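Local coordinates for protein short-chain type dehydrogenase/reductase (Mycobacterium ulcerans, PDB 3SVT) that probably acts as an oxidoreductase of the short-chain dehydrogenase/reductase family, with a Rossmann fold of the kind that binds a nicotinamide cofactor, at residues Ile72-Glu75 / Asp76-Ala79. Sequence-based numbering, arbitrary orientation.
Sequences ITNE and DETA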
loop_
_atom_site.group_PDB
_atom_site.type_symbol
_atom_site.label_atom_id
_atom_site.label_comp_id
_atom_site.label_asym_id
_atom_site.label_seq_id
_atom_site.Cartn_x
_atom_site.Cartn_y
_atom_site.Cartn_z
ATOM N N ILE B 72 11.742 24.351 15.358
ATOM C CA ILE B 72 12.190 22.986 15.091
ATOM C C ILE B 72 12.997 22.848 13.803
ATOM O O ILE B 72 13.486 21.766 13.539
ATOM C CB ILE B 72 11.001 21.929 15.045
ATOM C CG1 ILE B 72 10.066 22.212 13.883
ATOM C CG2 ILE B 72 10.211 21.876 16.358
ATOM C CD1 ILE B 72 9.311 20.949 13.431
ATOM N N THR B 73 13.130 23.915 13.004
ATOM C CA THR B 73 14.073 23.911 11.876
ATOM C C THR B 73 15.521 24.148 12.324
ATOM O O THR B 73 16.459 24.006 11.536
ATOM C CB THR B 73 13.680 24.903 10.739
ATOM O OG1 THR B 73 13.821 26.272 11.176
ATOM C CG2 THR B 73 12.242 24.643 10.268
ATOM N N ASN B 74 15.707 24.474 13.602
ATOM C CA ASN B 74 17.043 24.585 14.192
ATOM C C ASN B 74 17.247 23.413 15.149
ATOM O O ASN B 74 16.570 23.318 16.161
ATOM C CB ASN B 74 17.191 25.915 14.949
ATOM C CG ASN B 74 17.043 27.135 14.046
ATOM O OD1 ASN B 74 17.246 27.069 12.817
ATOM N ND2 ASN B 74 16.701 28.276 14.659
ATOM N N GLU B 75 18.170 22.517 14.825
ATOM C CA GLU B 75 18.327 21.277 15.583
ATOM C C GLU B 75 18.788 21.504 17.025
ATOM O O GLU B 75 18.442 20.748 17.927
ATOM C CB GLU B 75 19.328 20.348 14.878
ATOM C CG GLU B 75 19.551 19.001 15.575
ATOM C CD GLU B 75 20.532 18.084 14.852
ATOM O OE1 GLU B 75 21.149 18.492 13.830
ATOM O OE2 GLU B 75 20.696 16.948 15.336
ATOM N N ASP B 76 19.602 22.525 17.229
ATOM C CA ASP B 76 20.111 22.837 18.568
ATOM C C ASP B 76 18.946 23.170 19.493
ATOM O O ASP B 76 18.925 22.746 20.650
ATOM C CB ASP B 76 21.122 24.001 18.530
ATOM C CG ASP B 76 20.564 25.254 17.849
ATOM O OD1 ASP B 76 19.579 25.175 17.054
ATOM O OD2 ASP B 76 21.132 26.333 18.089
ATOM N N GLU B 77 17.966 23.898 18.969
ATOM C CA GLU B 77 16.802 24.295 19.769
ATOM C C GLU B 77 15.944 23.101 20.141
ATOM O O GLU B 77 15.504 22.990 21.286
ATOM C CB GLU B 77 15.961 25.327 19.037
ATOM C CG GLU B 77 16.664 26.643 18.860
ATOM C CD GLU B 77 15.726 27.735 18.389
ATOM O OE1 GLU B 77 14.537 27.733 18.772
ATOM O OE2 GLU B 77 16.176 28.598 17.641
ATOM N N THR B 78 15.739 22.207 19.168
ATOM C CA THR B 78 15.077 20.893 19.384
ATOM C C THR B 78 15.807 20.026 20.419
ATOM O O THR B 78 15.195 19.459 21.321
ATOM C CB THR B 78 14.980 20.130 18.026
ATOM O OG1 THR B 78 14.214 20.926 17.102
ATOM C CG2 THR B 78 14.331 18.725 18.175
ATOM N N ALA B 79 17.121 19.937 20.296
ATOM C CA ALA B 79 17.917 19.135 21.225
ATOM C C ALA B 79 17.806 19.665 22.660
ATOM O O ALA B 79 17.770 18.897 23.634
ATOM C CB ALA B 79 19.395 19.114 20.763
#
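Thr78 and Ala79 turn their backbone N-H groups back to the carbonyls of Asn74 and Glu75, the first i to i+4 bonds of helix 75-89, where the loop after strand 64-69 of the Rossmann fold enters its helix. The start is uneven: Ala79 N to Glu75 O is short at 2.8 Å, whereas Thr78 N to Asn74 O is weak at 3.3 Å. The Asn74 carbonyl oxygen also receives weak bonds from Glu77 N and from the hydroxyl of Thr78, whose OG1 lies 3.5 Å from it. That hydroxyl leans over the loop as well, touching Ile72 CA at 3.5 Å.

Asn74 occupies the N-cap position, but its side-chain amide turns to another partner: ND2 donates to Glu77 OE2 at 3.0 Å, almost straight (172°). The acceptor lies in the amide plane, while the donor stands above the carboxylate, 52° out of its plane. The side chains of Asn74 and Glu77 lie side by side and point the same way, with both CG atoms beside their own backbone N. The other oxygen of Glu77, OE1, accepts the backbone N-H of Asp71, so both carboxylate oxygens hold this side chain against the loop.

Glu75 reaches away from the turn with an extended chain: its OE2 forms a salt bridge with Lys132 NZ and a hydrogen bond with His133 NE2, both on helix 113-140, and OE1 bonds to Ser113 of a second subunit, tying this helix start to the subunit interface. At Asp76, CG sits between the backbone N and the carbonyl carbon (chi1 54°), folding the carboxylate back along the helix start; OD1 accepts a weak, bent bond from Glu77 N and lies 3.3 Å from Asn74 CB.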